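Local coordinates for protein peptide methionine sulfoxide reductase MsrA (Treponema denticola ATCC 35405, PDB 5FA9) that probably repairs oxidised proteins by reducing both S and R forms of methionine sulfoxide, using an MsrA and an MsrB part fused in one chain, at residues Y72-D77 with L155-K160; E175-K178 with Q184-V187; E207-D212 with D297-E302; N224-G229 with D274-A279. The protein carries 2 engineered substitutions. One frame throughout, in Å; residues are numbered along the deposited sequence.

Contact 1 of 4, residues Y72-D77 with L155-K160; sequences YFRIID and LTLALK
The C-terminal turn of MsrA helix 65-74 meets the connection to the MsrB part here, as Arg74 reaches over to Leu157 in the short 3-10 segment 155-159. Arg74 is the last helical residue, with Ile75 already leaving helical geometry, and a long side chain suits the distance from the helix to segment 155-159. Its first torsion (chi1 171°) turns CG away from the backbone N, and the extended chain from CG to NE brings the flat guanidinium to the 3-10 segment. One face of that group is covered by Leu157, whose CB lies 3.6 Å from Arg74 NH2, off toward the rim of the group; Leu157 CD2 approaches the same nitrogen to 3.7 Å. Leucine thus offers hydrocarbon to the flat cation, while Leu157 O stands tilted out of the guanidinium plane on the same side. That oxygen already accepts the backbone bond from Lys160 N that closes a 3-10 turn. Tyr18 of helix 12-19 packs on Leu157 and Ala158, and its hydroxyl forms a weak hydrogen bond with Arg74 NH1. A water between Arg74 NH1 and Lys160 O is placed too close to both for its exact position to be trusted. Lys160 O lies at the guanidinium edge, near its plane, 3.5 Å from Arg74 NH2, and Leu157 O is 3.0 Å from both Arg74 NH1 and Arg74 NH2.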
loop_
_atom_site.group_PDB
_atom_site.type_symbol
_atom_site.label_atom_id
_atom_site.label_comp_id
_atom_site.label_asym_id
_atom_site.label_seq_id
_atom_site.Cartn_x
_atom_site.Cartn_y
_atom_site.Cartn_z
ATOM N N TYR B 72 11.501 -15.762 0.121
ATOM C CA TYR B 72 12.216 -15.513 1.367
ATOM C C TYR B 72 12.931 -16.762 1.873
ATOM O O TYR B 72 14.118 -16.717 2.196
ATOM C CB TYR B 72 11.250 -14.988 2.433
ATOM C CG TYR B 72 11.857 -14.880 3.813
ATOM C CD1 TYR B 72 12.812 -13.914 4.100
ATOM C CD2 TYR B 72 11.462 -15.735 4.834
ATOM C CE1 TYR B 72 13.367 -13.811 5.360
ATOM C CE2 TYR B 72 12.008 -15.636 6.099
ATOM C CZ TYR B 72 12.962 -14.673 6.356
ATOM O OH TYR B 72 13.511 -14.572 7.613
ATOM N N PHE B 73 12.208 -17.875 1.934
ATOM C CA PHE B 73 12.780 -19.135 2.400
ATOM C C PHE B 73 13.802 -19.687 1.410
ATOM O O PHE B 73 14.658 -20.495 1.773
ATOM C CB PHE B 73 11.679 -20.166 2.650
ATOM C CG PHE B 73 11.058 -20.071 4.016
ATOM C CD1 PHE B 73 9.956 -19.262 4.239
ATOM C CD2 PHE B 73 11.581 -20.790 5.080
ATOM C CE1 PHE B 73 9.385 -19.173 5.495
ATOM C CE2 PHE B 73 11.014 -20.706 6.339
ATOM C CZ PHE B 73 9.915 -19.896 6.547
ATOM N N ARG B 74 13.708 -19.247 0.160
ATOM C CA ARG B 74 14.626 -19.694 -0.881
ATOM C C ARG B 74 16.030 -19.130 -0.673
ATOM O O ARG B 74 17.026 -19.787 -0.980
ATOM C CB ARG B 74 14.098 -19.291 -2.260
ATOM C CG ARG B 74 15.077 -19.516 -3.400
ATOM C CD ARG B 74 14.676 -18.720 -4.628
ATOM N NE ARG B 74 15.351 -19.187 -5.834
ATOM C CZ ARG B 74 15.137 -18.688 -7.048
ATOM N NH1 ARG B 74 14.263 -17.704 -7.216
ATOM N NH2 ARG B 74 15.794 -19.171 -8.092
ATOM N N ILE B 75 16.106 -17.917 -0.135
ATOM C CA ILE B 75 17.382 -17.217 -0.020
ATOM C C ILE B 75 17.962 -17.234 1.393
ATOM O O ILE B 75 18.962 -16.570 1.661
ATOM C CB ILE B 75 17.252 -15.750 -0.476
ATOM C CG1 ILE B 75 16.296 -14.986 0.444
ATOM C CG2 ILE B 75 16.776 -15.679 -1.918
ATOM C CD1 ILE B 75 16.183 -13.513 0.118
ATOM N N ILE B 76 17.344 -17.987 2.298
ATOM C CA ILE B 76 17.851 -18.070 3.665
ATOM C C ILE B 76 17.986 -19.508 4.152
ATOM O O ILE B 76 17.449 -20.436 3.549
ATOM C CB ILE B 76 16.944 -17.321 4.666
ATOM C CG1 ILE B 76 15.612 -18.055 4.828
ATOM C CG2 ILE B 76 16.740 -15.872 4.243
ATOM C CD1 ILE B 76 14.838 -17.643 6.055
ATOM N N ASP B 77 18.715 -19.676 5.250
ATOM C CA ASP B 77 18.739 -20.935 5.980
ATOM C C ASP B 77 17.848 -20.798 7.211
ATOM O O ASP B 77 18.252 -20.200 8.208
ATOM C CB ASP B 77 20.167 -21.313 6.381
ATOM C CG ASP B 77 20.244 -22.663 7.070
ATOM O OD1 ASP B 77 19.270 -23.440 6.984
ATOM O OD2 ASP B 77 21.285 -22.950 7.701
ATOM N N LEU B 155 21.958 -12.910 -6.572
ATOM C CA LEU B 155 20.892 -12.051 -7.083
ATOM C C LEU B 155 20.328 -12.526 -8.420
ATOM O O LEU B 155 19.222 -12.143 -8.801
ATOM C CB LEU B 155 21.392 -10.612 -7.221
ATOM C CG LEU B 155 21.797 -9.905 -5.926
ATOM C CD1 LEU B 155 22.115 -8.443 -6.198
ATOM C CD2 LEU B 155 20.706 -10.035 -4.874
ATOM N N THR B 156 21.086 -13.355 -9.130
ATOM C CA THR B 156 20.639 -13.874 -10.418
ATOM C C THR B 156 19.503 -14.879 -10.248
ATOM O O THR B 156 18.803 -15.201 -11.209
ATOM C CB THR B 156 21.791 -14.541 -11.193
ATOM O OG1 THR B 156 22.279 -15.670 -10.457
ATOM C CG2 THR B 156 22.926 -13.553 -11.416
ATOM N N LEU B 157 19.323 -15.368 -9.024
ATOM C CA LEU B 157 18.250 -16.307 -8.714
ATOM C C LEU B 157 16.875 -15.676 -8.910
ATOM O O LEU B 157 15.916 -16.360 -9.267
ATOM C CB LEU B 157 18.382 -16.826 -7.281
ATOM C CG LEU B 157 19.535 -17.789 -6.997
ATOM C CD1 LEU B 157 19.462 -18.298 -5.567
ATOM C CD2 LEU B 157 19.520 -18.947 -7.982
ATOM N N ALA B 158 16.784 -14.372 -8.666
ATOM C CA ALA B 158 15.535 -13.636 -8.842
ATOM C C ALA B 158 15.050 -13.684 -10.289
ATOM O O ALA B 158 13.863 -13.503 -10.561
ATOM C CB ALA B 158 15.705 -12.194 -8.389
ATOM N N LEU B 159 15.975 -13.928 -11.211
ATOM C CA LEU B 159 15.642 -14.040 -12.627
ATOM C C LEU B 159 15.642 -15.502 -13.055
ATOM O O LEU B 159 15.558 -15.816 -14.243
ATOM C CB LEU B 159 16.626 -13.234 -13.475
ATOM C CG LEU B 159 16.756 -11.755 -13.108
ATOM C CD1 LEU B 159 17.896 -11.105 -13.876
ATOM C CD2 LEU B 159 15.445 -11.025 -13.363
ATOM N N LYS B 160 15.737 -16.391 -12.071
ATOM C CA LYS B 160 15.720 -17.829 -12.311
ATOM C C LYS B 160 14.480 -18.443 -11.663
ATOM O O LYS B 160 13.901 -17.843 -10.757
ATOM C CB LYS B 160 17.003 -18.469 -11.770
ATOM C CG LYS B 160 18.253 -18.075 -12.542
ATOM C CD LYS B 160 19.511 -18.627 -11.894
ATOM C CE LYS B 160 20.747 -18.255 -12.696
ATOM N NZ LYS B 160 21.996 -18.783 -12.080
HETATM O O HOH W 1 13.134 -16.412 -8.980
#

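Contact 2 of 4, residues E175-K178 with Q184-V187; sequences ELKK and QFSV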
loop_
_atom_site.group_PDB
_atom_site.type_symbol
_atom_site.label_atom_id
_atom_site.label_comp_id
_atom_site.label_asym_id
_atom_site.label_seq_id
_atom_site.Cartn_x
_atom_site.Cartn_y
_atom_site.Cartn_z
ATOM N N GLU B 175 4.817 -33.818 -31.243
ATOM C CA GLU B 175 4.311 -34.565 -30.095
ATOM C C GLU B 175 2.953 -34.018 -29.669
ATOM O O GLU B 175 2.022 -34.777 -29.384
ATOM C CB GLU B 175 5.294 -34.514 -28.923
ATOM C CG GLU B 175 6.686 -35.046 -29.229
ATOM C CD GLU B 175 7.579 -35.044 -28.002
ATOM O OE1 GLU B 175 7.163 -35.629 -26.980
ATOM O OE2 GLU B 175 8.696 -34.488 -28.063
ATOM N N LEU B 176 2.850 -32.694 -29.644
ATOM C CA LEU B 176 1.632 -32.025 -29.209
ATOM C C LEU B 176 0.460 -32.291 -30.148
ATOM O O LEU B 176 -0.691 -32.313 -29.717
ATOM C CB LEU B 176 1.871 -30.517 -29.093
ATOM C CG LEU B 176 2.806 -30.059 -27.972
ATOM C CD1 LEU B 176 3.080 -28.565 -28.073
ATOM C CD2 LEU B 176 2.227 -30.413 -26.611
ATOM N N LYS B 177 0.752 -32.504 -31.427
ATOM C CA LYS B 177 -0.311 -32.682 -32.412
ATOM C C LYS B 177 -1.036 -34.022 -32.268
ATOM O O LYS B 177 -2.204 -34.142 -32.641
ATOM C CB LYS B 177 0.253 -32.537 -33.829
ATOM C CG LYS B 177 -0.815 -32.502 -34.920
ATOM C CD LYS B 177 -0.289 -31.927 -36.232
ATOM C CE LYS B 177 1.195 -32.196 -36.424
ATOM N NZ LYS B 177 1.744 -31.460 -37.598
ATOM N N LYS B 178 -0.355 -35.024 -31.726
ATOM C CA LYS B 178 -0.979 -36.329 -31.533
ATOM C C LYS B 178 -1.441 -36.537 -30.089
ATOM O O LYS B 178 -2.387 -37.281 -29.834
ATOM C CB LYS B 178 -0.025 -37.437 -31.979
ATOM C CG LYS B 178 1.000 -36.946 -32.991
ATOM C CD LYS B 178 1.860 -38.064 -33.532
ATOM C CE LYS B 178 1.089 -38.822 -34.592
ATOM N NZ LYS B 178 0.707 -37.902 -35.709
ATOM N N GLN B 184 -7.453 -28.575 -28.053
ATOM C CA GLN B 184 -6.317 -28.290 -27.184
ATOM C C GLN B 184 -5.127 -27.795 -27.994
ATOM O O GLN B 184 -4.437 -26.858 -27.593
ATOM C CB GLN B 184 -5.926 -29.530 -26.382
ATOM C CG GLN B 184 -6.987 -30.000 -25.405
ATOM C CD GLN B 184 -6.618 -31.307 -24.734
ATOM O OE1 GLN B 184 -5.615 -31.931 -25.077
ATOM N NE2 GLN B 184 -7.429 -31.728 -23.771
ATOM N N PHE B 185 -4.890 -28.435 -29.134
ATOM C CA PHE B 185 -3.806 -28.039 -30.024
ATOM C C PHE B 185 -4.097 -26.684 -30.658
ATOM O O PHE B 185 -3.218 -25.829 -30.747
ATOM C CB PHE B 185 -3.585 -29.096 -31.109
ATOM C CG PHE B 185 -2.421 -28.804 -32.014
ATOM C CD1 PHE B 185 -1.140 -29.198 -31.666
ATOM C CD2 PHE B 185 -2.608 -28.139 -33.216
ATOM C CE1 PHE B 185 -0.066 -28.932 -32.494
ATOM C CE2 PHE B 185 -1.539 -27.870 -34.049
ATOM C CZ PHE B 185 -0.266 -28.267 -33.688
ATOM N N SER B 186 -5.337 -26.501 -31.100
ATOM C CA SER B 186 -5.757 -25.263 -31.746
ATOM C C SER B 186 -5.589 -24.055 -30.829
ATOM O O SER B 186 -5.045 -23.030 -31.235
ATOM C CB SER B 186 -7.212 -25.369 -32.205
ATOM O OG SER B 186 -7.313 -26.109 -33.409
ATOM N N VAL B 187 -6.060 -24.180 -29.594
ATOM C CA VAL B 187 -5.976 -23.087 -28.631
ATOM C C VAL B 187 -4.530 -22.744 -28.279
ATOM O O VAL B 187 -4.127 -21.583 -28.340
ATOM C CB VAL B 187 -6.744 -23.423 -27.335
ATOM C CG1 VAL B 187 -6.343 -22.476 -26.214
ATOM C CG2 VAL B 187 -8.247 -23.369 -27.577
#
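Phe185 points its ring from helix 182-190 against the backbone of Leu176 and Lys177 in helix 173-179 and the near ends of their side chains. Having CG anti to the backbone N (chi1 -176°) carries the ring out from its own helix toward the other. The CD1-CE1 side of the ring does the touching. Phe185 CD1 comes within 3.7 Å of Lys177 CA, an approach close enough to show that the ring rests on the main chain itself. Lys177 then folds over one face of the ring: its CG lies above that face, and its CB is 3.9 Å from Phe185 CE1. The aliphatic part of the lysine supplies this cover, whereas the chain bends at chi3 and its ammonium end leads away to a salt bridge with Glu174. Leu176 CB approaches the CD1 corner of the Phe185 ring at 4.2 Å, and this buried leucine also touches Thr214. Its carbonyl oxygen, Leu176 O, stands obliquely to the ring, 3.7 Å from Phe185 CD1. Each residue type fits its place: a broad apolar ring bridges the helices, a leucine meets it on the buried side, and a lysine can lend methylenes to it while keeping its charge outside. The result is two consecutive short helices, joined by a two-residue link and packed largely through Phe185, with Leu176 also touching Gln189, at the entry to the MsrB part.

Contact 3 of 4, residues E207-D212 with D297-E302; sequences EGIYVD and DKMEKE
Met299 joins segment 297-302 to strand 208-212, meeting Gly208 and Ile209 with its thioether end. The second segment starts at Asp297, on a weakly bonded helix just after strand 291-295. Lys298 gives the next turn its backbone support, since its carbonyl oxygen accepts the bond from Glu302 N. At Met299 the chain turns its side chain inward. CG lies anti to the carbonyl carbon, and the bend at the last torsion (chi3 59°) swings the methyl round onto Ile209. Met299 SD is 4.3 Å from Gly208 CA. Met299 CE packs against Ile209 CG2 at 3.7 Å and also meets Ile209 CD1. The two side chains lie at a slant to each other, and the flexible thioether lies against both branches of the isoleucine. Strand 208-212 is the middle strand of a three-stranded antiparallel sheet, between 218-221 and 291-295, in the SelR (MsrB) domain, a member of the beta-tent clan. Met299, just after strand 291-295, packs on the face of this sheet and also touches Ile294, while its other contacts include Leu308 and Val311 of helix 308-311. Val311 touches Ile209 as well. Gly208 suits its place because its backbone angles (phi 158°, psi -170°) would press a beta carbon against the preceding carbonyl; Glu207, which supplies that carbonyl, pairs through OE1 with Lys312. Further along, Glu302 closes the turn and its OE1 forms a salt bridge with Arg292 on strand 291-295.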
loop_
_atom_site.group_PDB
_atom_site.type_symbol
_atom_site.label_atom_id
_atom_site.label_comp_id
_atom_site.label_asym_id
_atom_site.label_seq_id
_atom_site.Cartn_x
_atom_site.Cartn_y
_atom_site.Cartn_z
ATOM N N GLU B 207 -11.195 -27.281 -5.342
ATOM C CA GLU B 207 -9.904 -26.789 -4.875
ATOM C C GLU B 207 -8.752 -27.529 -5.539
ATOM O O GLU B 207 -8.751 -28.757 -5.622
ATOM C CB GLU B 207 -9.796 -26.913 -3.355
ATOM C CG GLU B 207 -10.788 -26.060 -2.590
ATOM C CD GLU B 207 -10.601 -26.160 -1.090
ATOM O OE1 GLU B 207 -10.024 -25.223 -0.498
ATOM O OE2 GLU B 207 -11.026 -27.178 -0.503
ATOM N N GLY B 208 -7.771 -26.767 -6.009
ATOM C CA GLY B 208 -6.623 -27.327 -6.692
ATOM C C GLY B 208 -5.957 -26.291 -7.574
ATOM O O GLY B 208 -6.282 -25.106 -7.505
ATOM N N ILE B 209 -5.020 -26.734 -8.403
ATOM C CA ILE B 209 -4.321 -25.831 -9.308
ATOM C C ILE B 209 -4.642 -26.144 -10.765
ATOM O O ILE B 209 -4.993 -27.273 -11.109
ATOM C CB ILE B 209 -2.794 -25.894 -9.109
ATOM C CG1 ILE B 209 -2.286 -27.324 -9.304
ATOM C CG2 ILE B 209 -2.416 -25.380 -7.733
ATOM C CD1 ILE B 209 -0.777 -27.449 -9.247
ATOM N N TYR B 210 -4.516 -25.131 -11.615
ATOM C CA TYR B 210 -4.688 -25.315 -13.048
ATOM C C TYR B 210 -3.323 -25.273 -13.715
ATOM O O TYR B 210 -2.578 -24.302 -13.584
ATOM C CB TYR B 210 -5.626 -24.256 -13.628
ATOM C CG TYR B 210 -7.044 -24.386 -13.122
ATOM C CD1 TYR B 210 -7.434 -23.799 -11.925
ATOM C CD2 TYR B 210 -7.990 -25.112 -13.834
ATOM C CE1 TYR B 210 -8.728 -23.922 -11.457
ATOM C CE2 TYR B 210 -9.286 -25.241 -13.374
ATOM C CZ TYR B 210 -9.649 -24.644 -12.185
ATOM O OH TYR B 210 -10.938 -24.771 -11.724
ATOM N N VAL B 211 -3.008 -26.344 -14.430
ATOM C CA VAL B 211 -1.673 -26.550 -14.965
ATOM C C VAL B 211 -1.638 -26.416 -16.490
ATOM O O VAL B 211 -2.639 -26.659 -17.164
ATOM C CB VAL B 211 -1.152 -27.947 -14.519
ATOM C CG1 VAL B 211 -0.748 -28.818 -15.703
ATOM C CG2 VAL B 211 -0.027 -27.806 -13.508
ATOM N N ASP B 212 -0.486 -26.009 -17.022
ATOM C CA ASP B 212 -0.283 -25.944 -18.466
ATOM C C ASP B 212 -0.442 -27.338 -19.063
ATOM O O ASP B 212 0.285 -28.264 -18.703
ATOM C CB ASP B 212 1.099 -25.368 -18.794
ATOM C CG ASP B 212 1.250 -24.991 -20.263
ATOM O OD1 ASP B 212 0.492 -25.511 -21.110
ATOM O OD2 ASP B 212 2.141 -24.173 -20.573
ATOM N N ASP B 297 -6.126 -32.628 -3.146
ATOM C CA ASP B 297 -5.832 -33.911 -2.518
ATOM C C ASP B 297 -4.776 -34.708 -3.280
ATOM O O ASP B 297 -4.039 -35.498 -2.690
ATOM C CB ASP B 297 -7.109 -34.745 -2.390
ATOM C CG ASP B 297 -8.093 -34.157 -1.400
ATOM O OD1 ASP B 297 -7.698 -33.257 -0.630
ATOM O OD2 ASP B 297 -9.263 -34.596 -1.392
ATOM N N LYS B 298 -4.706 -34.496 -4.590
ATOM C CA LYS B 298 -3.798 -35.261 -5.440
ATOM C C LYS B 298 -2.552 -34.472 -5.830
ATOM O O LYS B 298 -1.671 -34.991 -6.516
ATOM C CB LYS B 298 -4.533 -35.723 -6.700
ATOM C CG LYS B 298 -5.905 -36.319 -6.427
ATOM C CD LYS B 298 -6.345 -37.253 -7.541
ATOM C CE LYS B 298 -7.724 -37.827 -7.260
ATOM N NZ LYS B 298 -8.718 -36.759 -6.951
ATOM N N MET B 299 -2.482 -33.218 -5.392
ATOM C CA MET B 299 -1.363 -32.344 -5.731
ATOM C C MET B 299 -0.024 -32.880 -5.232
ATOM O O MET B 299 0.956 -32.909 -5.975
ATOM C CB MET B 299 -1.596 -30.939 -5.169
ATOM C CG MET B 299 -2.507 -30.072 -6.022
ATOM S SD MET B 299 -2.692 -28.402 -5.368
ATOM C CE MET B 299 -0.989 -27.851 -5.361
ATOM N N GLU B 300 0.009 -33.301 -3.972
ATOM C CA GLU B 300 1.244 -33.771 -3.351
ATOM C C GLU B 300 1.766 -35.062 -3.985
ATOM O O GLU B 300 2.970 -35.220 -4.178
ATOM C CB GLU B 300 1.030 -33.973 -1.849
ATOM C CG GLU B 300 2.314 -34.025 -1.039
ATOM C CD GLU B 300 2.107 -33.601 0.403
ATOM O OE1 GLU B 300 0.938 -33.475 0.825
ATOM O OE2 GLU B 300 3.112 -33.392 1.113
ATOM N N LYS B 301 0.860 -35.981 -4.306
ATOM C CA LYS B 301 1.248 -37.256 -4.901
ATOM C C LYS B 301 1.718 -37.112 -6.345
ATOM O O LYS B 301 2.528 -37.910 -6.818
ATOM C CB LYS B 301 0.094 -38.260 -4.821
ATOM C CG LYS B 301 0.361 -39.448 -3.896
ATOM C CD LYS B 301 1.322 -39.104 -2.764
ATOM C CE LYS B 301 1.309 -40.172 -1.680
ATOM N NZ LYS B 301 2.272 -39.869 -0.585
ATOM N N GLU B 302 1.220 -36.096 -7.043
ATOM C CA GLU B 302 1.616 -35.879 -8.430
ATOM C C GLU B 302 2.801 -34.921 -8.541
ATOM O O GLU B 302 3.159 -34.491 -9.636
ATOM C CB GLU B 302 0.439 -35.351 -9.253
ATOM C CG GLU B 302 -0.702 -36.342 -9.406
ATOM C CD GLU B 302 -1.832 -35.802 -10.257
ATOM O OE1 GLU B 302 -1.556 -34.989 -11.164
ATOM O OE2 GLU B 302 -2.995 -36.191 -10.021
#

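Contact 4 of 4, residues N224-G229 with D274-A279; sequences NKYDAG and DGPADA
The ring of Tyr226 carries Pro276 on one face and a water at its edge. Pro276 CG sits almost straight above the ring centre, 4.2 Å from the centroid and 12° off the normal: a CH-pi contact. Pro276 CD is closer still, but displaced toward the phenol end, where it is 3.4 Å from both Tyr226 CZ and Tyr226 OH. The ring reaches there because CG of Tyr226 is set between the backbone N and the carbonyl carbon (chi1 77°). Proline suits this face: its rigid ring offers methylenes to the pi cloud. In the ring plane, the water bridges Tyr226 OH (2.7 Å) and Asp274 O, though its 2.5 Å to Asp274 O is short enough to make its exact place doubtful. Gly275, between Asp274 and Pro276, lies with its CA 3.7 Å from Tyr226 OH; having no beta carbon, it avoids crowding Pro276 CD. In the MsrB part, Tyr226 belongs to the weakly bonded strand 225-226, outermost within this chain in a six-stranded antiparallel sheet, while 274-279 is the loop joining strands 267-272 and 283-286 of that same sheet. Arg283, on the latter strand, touches Tyr226 and forms a salt bridge with Asp274 OD1. Beyond the proline the loop turns, with Ala279 N bonded to Pro276 O, and Ala277 packs on Leu129 of the second subunit. After the tyrosine, Asp227 OD1 accepts a weak 2.8 Å bond from Gly229 N, in the manner of an Asx turn, where the positive phi of Gly229 favours glycine.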
loop_
_atom_site.group_PDB
_atom_site.type_symbol
_atom_site.label_atom_id
_atom_site.label_comp_id
_atom_site.label_asym_id
_atom_site.label_seq_id
_atom_site.Cartn_x
_atom_site.Cartn_y
_atom_site.Cartn_z
ATOM N N ASN B 224 -8.074 -18.134 -6.870
ATOM C CA ASN B 224 -8.175 -16.897 -7.635
ATOM C C ASN B 224 -9.223 -16.982 -8.737
ATOM O O ASN B 224 -9.389 -16.049 -9.522
ATOM C CB ASN B 224 -6.815 -16.548 -8.237
ATOM C CG ASN B 224 -5.725 -16.451 -7.190
ATOM O OD1 ASN B 224 -5.863 -15.736 -6.198
ATOM N ND2 ASN B 224 -4.635 -17.180 -7.400
ATOM N N LYS B 225 -9.931 -18.106 -8.785
ATOM C CA LYS B 225 -10.935 -18.344 -9.814
ATOM C C LYS B 225 -12.289 -17.763 -9.421
ATOM O O LYS B 225 -12.685 -17.822 -8.258
ATOM C CB LYS B 225 -11.062 -19.843 -10.085
ATOM C CG LYS B 225 -11.854 -20.194 -11.329
ATOM C CD LYS B 225 -11.768 -21.682 -11.616
ATOM C CE LYS B 225 -12.371 -22.024 -12.966
ATOM N NZ LYS B 225 -13.836 -21.761 -13.013
ATOM N N TYR B 226 -12.998 -17.201 -10.397
ATOM C CA TYR B 226 -14.324 -16.644 -10.154
ATOM C C TYR B 226 -15.175 -16.684 -11.422
ATOM O O TYR B 226 -14.663 -16.922 -12.517
ATOM C CB TYR B 226 -14.220 -15.209 -9.633
ATOM C CG TYR B 226 -13.907 -14.184 -10.700
ATOM C CD1 TYR B 226 -12.620 -14.042 -11.202
ATOM C CD2 TYR B 226 -14.900 -13.351 -11.199
ATOM C CE1 TYR B 226 -12.334 -13.104 -12.176
ATOM C CE2 TYR B 226 -14.624 -12.413 -12.171
ATOM C CZ TYR B 226 -13.341 -12.292 -12.656
ATOM O OH TYR B 226 -13.067 -11.354 -13.624
ATOM N N ASP B 227 -16.474 -16.449 -11.268
ATOM C CA ASP B 227 -17.398 -16.480 -12.397
ATOM C C ASP B 227 -17.568 -15.089 -13.003
ATOM O O ASP B 227 -18.235 -14.229 -12.427
ATOM C CB ASP B 227 -18.758 -17.035 -11.962
ATOM C CG ASP B 227 -19.606 -17.504 -13.134
ATOM O OD1 ASP B 227 -19.513 -16.908 -14.227
ATOM O OD2 ASP B 227 -20.374 -18.474 -12.959
ATOM N N ALA B 228 -16.960 -14.876 -14.165
ATOM C CA ALA B 228 -17.079 -13.605 -14.867
ATOM C C ALA B 228 -18.334 -13.579 -15.735
ATOM O O ALA B 228 -18.767 -12.520 -16.187
ATOM C CB ALA B 228 -15.842 -13.349 -15.713
ATOM N N GLY B 229 -18.913 -14.755 -15.961
ATOM C CA GLY B 229 -20.136 -14.869 -16.734
ATOM C C GLY B 229 -19.932 -14.722 -18.230
ATOM O O GLY B 229 -20.893 -14.550 -18.978
ATOM N N ASP B 274 -11.304 -5.448 -16.426
ATOM C CA ASP B 274 -12.652 -5.375 -15.871
ATOM C C ASP B 274 -12.910 -6.458 -14.824
ATOM O O ASP B 274 -14.046 -6.887 -14.632
ATOM C CB ASP B 274 -13.692 -5.473 -16.990
ATOM C CG ASP B 274 -13.600 -6.775 -17.763
ATOM O OD1 ASP B 274 -12.582 -7.483 -17.625
ATOM O OD2 ASP B 274 -14.550 -7.089 -18.512
ATOM N N GLY B 275 -11.850 -6.898 -14.153
ATOM C CA GLY B 275 -11.977 -7.877 -13.089
ATOM C C GLY B 275 -12.457 -7.246 -11.795
ATOM O O GLY B 275 -12.593 -6.025 -11.715
ATOM N N PRO B 276 -12.719 -8.077 -10.773
ATOM C CA PRO B 276 -13.146 -7.581 -9.459
ATOM C C PRO B 276 -12.097 -6.660 -8.846
ATOM O O PRO B 276 -10.947 -7.061 -8.668
ATOM C CB PRO B 276 -13.314 -8.862 -8.634
ATOM C CG PRO B 276 -12.474 -9.878 -9.331
ATOM C CD PRO B 276 -12.569 -9.541 -10.786
ATOM N N ALA B 277 -12.504 -5.436 -8.528
ATOM C CA ALA B 277 -11.574 -4.391 -8.117
ATOM C C ALA B 277 -10.868 -4.688 -6.796
ATOM O O ALA B 277 -9.720 -4.289 -6.602
ATOM C CB ALA B 277 -12.302 -3.067 -8.028
ATOM N N ASP B 278 -11.547 -5.386 -5.891
ATOM C CA ASP B 278 -10.962 -5.695 -4.590
ATOM C C ASP B 278 -9.867 -6.755 -4.707
ATOM O O ASP B 278 -9.029 -6.895 -3.815
ATOM C CB ASP B 278 -12.042 -6.154 -3.603
ATOM C CG ASP B 278 -12.896 -7.289 -4.144
ATOM O OD1 ASP B 278 -12.534 -7.881 -5.182
ATOM O OD2 ASP B 278 -13.935 -7.592 -3.522
ATOM N N ALA B 279 -9.876 -7.490 -5.814
ATOM C CA ALA B 279 -8.879 -8.526 -6.056
ATOM C C ALA B 279 -7.759 -8.012 -6.953
ATOM O O ALA B 279 -6.820 -8.742 -7.270
ATOM C CB ALA B 279 -9.531 -9.754 -6.672
HETATM O O HOH W 2 -14.769 -9.283 -14.226
#

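How the contacts relate
Along the chain, contact 1 closes first, followed by contact 2; contact 3 then opens, and both segments of contact 4 come before contact 3 closes. Contact 1 joins the MsrA part to the connection leading onward, and its centre lies about 35 Å from that of contact 2, where the helix pair 173-179 and 182-190 leads into the MsrB part. Contacts 3 and 4 use different antiparallel sheets of that part; their centres are about 22 Å apart, yet they touch where Tyr210 OH packs against Lys225 CD at 3.2 Å. Contacts 1 and 4 lie on opposite sides of the chain's centre, as expected if they belong to the MsrA and MsrB sides of one fused chain.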